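Local coordinates for protein probable translation initiation factor eIF-2B subunit epsilon (Schizosaccharomyces pombe, PDB 5B04) that serves in the eIF2B complex, the guanine nucleotide exchange factor that swaps GDP for GTP on the gamma subunit of eIF2, at residues Ala153-Val158 against Lys245-Gly250; Asn237-Asp242 against Thr253-Gly258. All blocks are in the same frame, centred on the assembly; numbering follows the deposited sequence.

Contact 1 of 2, residues Ala153-Val158 against Lys245-Gly250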
loop_
_atom_site.group_PDB
_atom_site.type_symbol
_atom_site.label_atom_id
_atom_site.label_comp_id
_atom_site.label_asym_id
_atom_site.label_seq_id
_atom_site.Cartn_x
_atom_site.Cartn_y
_atom_site.Cartn_z
ATOM N N ALA I 153 -32.609 -32.873 -46.437
ATOM C CA ALA I 153 -31.788 -33.034 -45.244
ATOM C C ALA I 153 -32.621 -33.718 -44.169
ATOM O O ALA I 153 -33.451 -33.086 -43.515
ATOM C CB ALA I 153 -31.271 -31.691 -44.758
ATOM N N ILE I 154 -32.398 -35.015 -43.991
ATOM C CA ILE I 154 -33.294 -35.841 -43.191
ATOM C C ILE I 154 -32.976 -35.850 -41.697
ATOM O O ILE I 154 -33.865 -35.645 -40.870
ATOM C CB ILE I 154 -33.292 -37.293 -43.708
ATOM C CG1 ILE I 154 -33.800 -37.331 -45.148
ATOM C CG2 ILE I 154 -34.154 -38.178 -42.830
ATOM C CD1 ILE I 154 -35.122 -36.620 -45.333
ATOM N N MET I 155 -31.716 -36.084 -41.345
ATOM C CA MET I 155 -31.364 -36.257 -39.940
ATOM C C MET I 155 -30.027 -35.615 -39.567
ATOM O O MET I 155 -29.068 -35.650 -40.339
ATOM C CB MET I 155 -31.352 -37.752 -39.597
ATOM C CG MET I 155 -30.765 -38.104 -38.240
ATOM S SD MET I 155 -30.886 -39.867 -37.868
ATOM C CE MET I 155 -29.435 -40.509 -38.698
ATOM N N THR I 156 -29.983 -35.016 -38.380
ATOM C CA THR I 156 -28.751 -34.462 -37.831
ATOM C C THR I 156 -28.238 -35.337 -36.692
ATOM O O THR I 156 -28.922 -35.523 -35.685
ATOM C CB THR I 156 -28.952 -33.025 -37.315
ATOM O OG1 THR I 156 -29.228 -32.152 -38.417
ATOM C CG2 THR I 156 -27.704 -32.540 -36.593
ATOM N N MET I 157 -27.033 -35.872 -36.856
ATOM C CA MET I 157 -26.447 -36.756 -35.854
ATOM C C MET I 157 -25.597 -35.989 -34.845
ATOM O O MET I 157 -24.553 -35.440 -35.192
ATOM C CB MET I 157 -25.604 -37.840 -36.527
ATOM C CG MET I 157 -26.400 -38.783 -37.412
ATOM S SD MET I 157 -25.385 -40.085 -38.140
ATOM C CE MET I 157 -24.373 -39.136 -39.272
ATOM N N VAL I 158 -26.052 -35.960 -33.597
ATOM C CA VAL I 158 -25.305 -35.312 -32.523
ATOM C C VAL I 158 -24.191 -36.222 -32.018
ATOM O O VAL I 158 -24.445 -37.338 -31.566
ATOM C CB VAL I 158 -26.219 -34.929 -31.344
ATOM C CG1 VAL I 158 -25.389 -34.484 -30.147
ATOM C CG2 VAL I 158 -27.199 -33.844 -31.759
ATOM N N LYS I 245 -26.578 -48.935 -39.451
ATOM C CA LYS I 245 -26.079 -49.760 -40.549
ATOM C C LYS I 245 -27.173 -50.097 -41.563
ATOM O O LYS I 245 -26.899 -50.677 -42.614
ATOM C CB LYS I 245 -25.441 -51.041 -40.007
ATOM C CG LYS I 245 -24.485 -51.718 -40.986
ATOM C CD LYS I 245 -23.119 -51.986 -40.365
ATOM C CE LYS I 245 -23.219 -52.264 -38.874
ATOM N NZ LYS I 245 -21.954 -52.827 -38.328
ATOM N N ASP I 246 -28.412 -49.729 -41.254
ATOM C CA ASP I 246 -29.497 -49.886 -42.217
ATOM C C ASP I 246 -29.903 -48.534 -42.796
ATOM O O ASP I 246 -29.894 -48.346 -44.012
ATOM C CB ASP I 246 -30.707 -50.573 -41.578
ATOM C CG ASP I 246 -30.428 -52.012 -41.191
ATOM O OD1 ASP I 246 -29.460 -52.596 -41.722
ATOM O OD2 ASP I 246 -31.181 -52.562 -40.361
ATOM N N PHE I 247 -30.249 -47.592 -41.923
ATOM C CA PHE I 247 -30.703 -46.277 -42.365
ATOM C C PHE I 247 -29.562 -45.418 -42.908
ATOM O O PHE I 247 -29.572 -45.041 -44.079
ATOM C CB PHE I 247 -31.404 -45.537 -41.224
ATOM C CG PHE I 247 -31.853 -44.150 -41.591
ATOM C CD1 PHE I 247 -32.955 -43.959 -42.407
ATOM C CD2 PHE I 247 -31.173 -43.039 -41.123
ATOM C CE1 PHE I 247 -33.371 -42.686 -42.750
ATOM C CE2 PHE I 247 -31.585 -41.762 -41.461
ATOM C CZ PHE I 247 -32.685 -41.586 -42.275
ATOM N N VAL I 248 -28.593 -45.104 -42.052
ATOM C CA VAL I 248 -27.474 -44.243 -42.433
ATOM C C VAL I 248 -26.698 -44.819 -43.614
ATOM O O VAL I 248 -26.372 -44.100 -44.561
ATOM C CB VAL I 248 -26.508 -44.014 -41.249
ATOM C CG1 VAL I 248 -25.197 -43.409 -41.730
ATOM C CG2 VAL I 248 -27.157 -43.124 -40.202
ATOM N N TYR I 249 -26.413 -46.117 -43.558
ATOM C CA TYR I 249 -25.752 -46.805 -44.662
ATOM C C TYR I 249 -26.544 -46.626 -45.952
ATOM O O TYR I 249 -25.980 -46.299 -46.995
ATOM C CB TYR I 249 -25.579 -48.292 -44.348
ATOM C CG TYR I 249 -25.133 -49.126 -45.531
ATOM C CD1 TYR I 249 -23.794 -49.191 -45.896
ATOM C CD2 TYR I 249 -26.052 -49.851 -46.280
ATOM C CE1 TYR I 249 -23.384 -49.951 -46.976
ATOM C CE2 TYR I 249 -25.652 -50.613 -47.361
ATOM C CZ TYR I 249 -24.317 -50.660 -47.703
ATOM O OH TYR I 249 -23.918 -51.418 -48.780
ATOM N N GLY I 250 -27.854 -46.832 -45.865
ATOM C CA GLY I 250 -28.731 -46.710 -47.014
ATOM C C GLY I 250 -28.793 -45.304 -47.579
ATOM O O GLY I 250 -28.872 -45.118 -48.793
#
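The F247 ring reaches from helix 243-252 toward strand 153-161 and is met at its edge. I154 CG2 lies in the ring plane, 3.8 Å from F247 CZ. The methyl of M155 meets the neighbouring ring carbon, CE 3.7 Å from F247 CE2, also near the plane. The F234 ring of helix 229-236 meets the F247 ring, and L256 touches it as well. M155 also makes an oblique Met-aromatic contact. Its SD is 5.2 Å from the centre of the F247 ring and 61° off the ring normal. The M155 chain runs extended, then bends at its last torsion (chi3 84°). The bend brings M155 CE to 3.8 Å from V248 CG2, and the two side chains cross at about a right angle. M157, two residues along the same strand face, adds a looser contact, with SD 4.1 Å from V248 CG2. This is helix-on-sheet packing in the nucleotidyl transferase-like domain. Strand 153-161 lies between strands 212-226 and 260-266, and helix 243-252 covers one face of it. The short axes of strand segment 153-158 and helix segment 245-250 approach to 11.1 Å, their N-to-C directions 119° apart. All five touching residues are buried. The joint is wholly apolar, held by methyl, thioether and ring contacts, so it rests on close fit and exclusion of water rather than on directed polar bonds.

Contact 2 of 2, residues Asn237-Asp242 against Thr253-Gly258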
loop_
_atom_site.group_PDB
_atom_site.type_symbol
_atom_site.label_atom_id
_atom_site.label_comp_id
_atom_site.label_asym_id
_atom_site.label_seq_id
_atom_site.Cartn_x
_atom_site.Cartn_y
_atom_site.Cartn_z
ATOM N N ASN I 237 -39.019 -47.988 -46.508
ATOM C CA ASN I 237 -37.921 -48.939 -46.392
ATOM C C ASN I 237 -38.125 -49.840 -45.181
ATOM O O ASN I 237 -37.634 -49.559 -44.088
ATOM C CB ASN I 237 -36.583 -48.211 -46.299
ATOM C CG ASN I 237 -36.331 -47.306 -47.486
ATOM O OD1 ASN I 237 -36.911 -46.226 -47.589
ATOM N ND2 ASN I 237 -35.467 -47.744 -48.393
ATOM N N PHE I 238 -38.857 -50.927 -45.395
ATOM C CA PHE I 238 -39.258 -51.828 -44.322
ATOM C C PHE I 238 -38.159 -52.815 -43.942
ATOM O O PHE I 238 -38.312 -53.592 -42.999
ATOM C CB PHE I 238 -40.521 -52.587 -44.734
ATOM C CG PHE I 238 -40.500 -53.068 -46.157
ATOM C CD1 PHE I 238 -39.914 -54.278 -46.484
ATOM C CD2 PHE I 238 -41.059 -52.306 -47.170
ATOM C CE1 PHE I 238 -39.889 -54.724 -47.792
ATOM C CE2 PHE I 238 -41.037 -52.746 -48.481
ATOM C CZ PHE I 238 -40.451 -53.956 -48.791
ATOM N N ASP I 239 -37.052 -52.784 -44.676
ATOM C CA ASP I 239 -35.932 -53.677 -44.403
ATOM C C ASP I 239 -34.985 -53.071 -43.373
ATOM O O ASP I 239 -34.073 -53.741 -42.886
ATOM C CB ASP I 239 -35.172 -53.995 -45.691
ATOM C CG ASP I 239 -34.554 -52.764 -46.321
ATOM O OD1 ASP I 239 -35.158 -51.675 -46.212
ATOM O OD2 ASP I 239 -33.466 -52.882 -46.922
ATOM N N TYR I 240 -35.208 -51.803 -43.043
ATOM C CA TYR I 240 -34.342 -51.089 -42.111
ATOM C C TYR I 240 -34.708 -51.374 -40.658
ATOM O O TYR I 240 -35.860 -51.208 -40.254
ATOM C CB TYR I 240 -34.399 -49.582 -42.376
ATOM C CG TYR I 240 -33.723 -49.153 -43.660
ATOM C CD1 TYR I 240 -32.955 -50.046 -44.396
ATOM C CD2 TYR I 240 -33.845 -47.852 -44.129
ATOM C CE1 TYR I 240 -32.335 -49.657 -45.568
ATOM C CE2 TYR I 240 -33.228 -47.455 -45.299
ATOM C CZ TYR I 240 -32.474 -48.360 -46.014
ATOM O OH TYR I 240 -31.857 -47.968 -47.179
ATOM N N GLN I 241 -33.720 -51.800 -39.876
ATOM C CA GLN I 241 -33.939 -52.122 -38.471
ATOM C C GLN I 241 -33.009 -51.336 -37.551
ATOM O O GLN I 241 -33.409 -50.917 -36.468
ATOM C CB GLN I 241 -33.763 -53.624 -38.233
ATOM C CG GLN I 241 -34.756 -54.494 -38.987
ATOM C CD GLN I 241 -36.199 -54.169 -38.646
ATOM O OE1 GLN I 241 -36.511 -53.767 -37.525
ATOM N NE2 GLN I 241 -37.087 -54.342 -39.618
ATOM N N ASP I 242 -31.764 -51.148 -37.976
ATOM C CA ASP I 242 -30.819 -50.354 -37.201
ATOM C C ASP I 242 -30.649 -48.975 -37.826
ATOM O O ASP I 242 -30.505 -48.848 -39.038
ATOM C CB ASP I 242 -29.464 -51.056 -37.098
ATOM C CG ASP I 242 -28.462 -50.265 -36.280
ATOM O OD1 ASP I 242 -28.858 -49.705 -35.236
ATOM O OD2 ASP I 242 -27.281 -50.199 -36.682
ATOM N N THR I 253 -25.346 -44.787 -49.275
ATOM C CA THR I 253 -25.150 -45.624 -50.455
ATOM C C THR I 253 -26.268 -45.390 -51.468
ATOM O O THR I 253 -26.358 -46.084 -52.483
ATOM C CB THR I 253 -25.087 -47.125 -50.091
ATOM O OG1 THR I 253 -24.522 -47.862 -51.182
ATOM C CG2 THR I 253 -26.477 -47.669 -49.776
ATOM N N SER I 254 -27.109 -44.403 -51.170
ATOM C CA SER I 254 -28.234 -44.014 -52.019
ATOM C C SER I 254 -29.274 -45.125 -52.166
ATOM O O SER I 254 -30.021 -45.154 -53.145
ATOM C CB SER I 254 -27.743 -43.571 -53.401
ATOM O OG SER I 254 -26.875 -42.455 -53.301
ATOM N N ASP I 255 -29.320 -46.036 -51.197
ATOM C CA ASP I 255 -30.413 -47.000 -51.121
ATOM C C ASP I 255 -31.687 -46.211 -50.872
ATOM O O ASP I 255 -32.730 -46.472 -51.472
ATOM C CB ASP I 255 -30.176 -48.031 -50.016
ATOM C CG ASP I 255 -31.180 -49.168 -50.053
ATOM O OD1 ASP I 255 -31.705 -49.464 -51.147
ATOM O OD2 ASP I 255 -31.445 -49.764 -48.989
ATOM N N LEU I 256 -31.578 -45.163 -50.078
ATOM C CA LEU I 256 -32.674 -44.236 -49.930
ATOM C C LEU I 256 -32.294 -43.050 -50.769
ATOM O O LEU I 256 -31.293 -42.426 -50.533
ATOM C CB LEU I 256 -32.817 -43.822 -48.478
ATOM C CG LEU I 256 -34.029 -42.991 -48.108
ATOM C CD1 LEU I 256 -35.281 -43.765 -48.431
ATOM C CD2 LEU I 256 -34.013 -42.637 -46.643
ATOM N N LEU I 257 -33.097 -42.734 -51.761
ATOM C CA LEU I 257 -32.684 -41.795 -52.772
ATOM C C LEU I 257 -32.451 -40.392 -52.282
ATOM O O LEU I 257 -33.235 -39.846 -51.531
ATOM C CB LEU I 257 -33.746 -41.737 -53.844
ATOM C CG LEU I 257 -33.501 -42.605 -55.063
ATOM C CD1 LEU I 257 -33.982 -44.022 -54.811
ATOM C CD2 LEU I 257 -34.222 -41.994 -56.246
ATOM N N GLY I 258 -31.369 -39.795 -52.744
ATOM C CA GLY I 258 -31.232 -38.360 -52.732
ATOM C C GLY I 258 -31.464 -37.664 -51.420
ATOM O O GLY I 258 -32.126 -36.647 -51.379
#
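Y240 closes a type I beta turn that starts at N237, and its side chain crosses to D255 in the loop that follows helix 243-252. The turn's own backbone bond, Y240 N to N237 O, is weak. R111 of helix 108-115 ties the turn down by bonding the backbone oxygens of both N237 and Y240. D242 ends segment 237-242 as the N-cap of helix 243-252, its OD2 taking the K245 N-H. Y240 CB stays over the turn, 3.7 Å from N237 O. CG points away from the carbonyl carbon (chi1 -71°), and this sends the ring toward segment 253-258. N237 CB sits over one ring face, toward its rim, 3.5 Å from Y240 CD2. CE1, on the far side of the ring from CD2, packs against the backbone O of D246 in helix 243-252. CZ comes next, 3.4 Å from D255 OD2. Beside this polar end, the buried L256 side chain packs against that of N237. D239 OD2 lies near D255 OD2, so two like charges come close, and the tyrosine hydroxyl may ease the charge on D255. At the tip, Y240 OH donates a hydrogen bond of 2.6 Å to D255 OD2. The ring and carboxylate planes are 70° apart, and the hydroxyl meets that oxygen from above the carboxylate plane, 44° out of it.

Contacts 1 and 2 share helix 243-252. Contact 1 seats the helix on the central sheet, and contact 2 joins the loops at its two ends. Their centres are 9 Å apart, and their segments alternate along the chain. Polar bonds connect them directly. D246 OD2, on the helix, accepts from Q241 N at 2.7 Å, and it also takes the N-H of D242. At the other end, L256 N lies 3.0 Å from G250 O, a probable hydrogen bond. G250 CA lies 3.4 Å from Y240 OH, a packing contact. The apolar packing around the F247 ring of contact 1 also reaches the loop of contact 2.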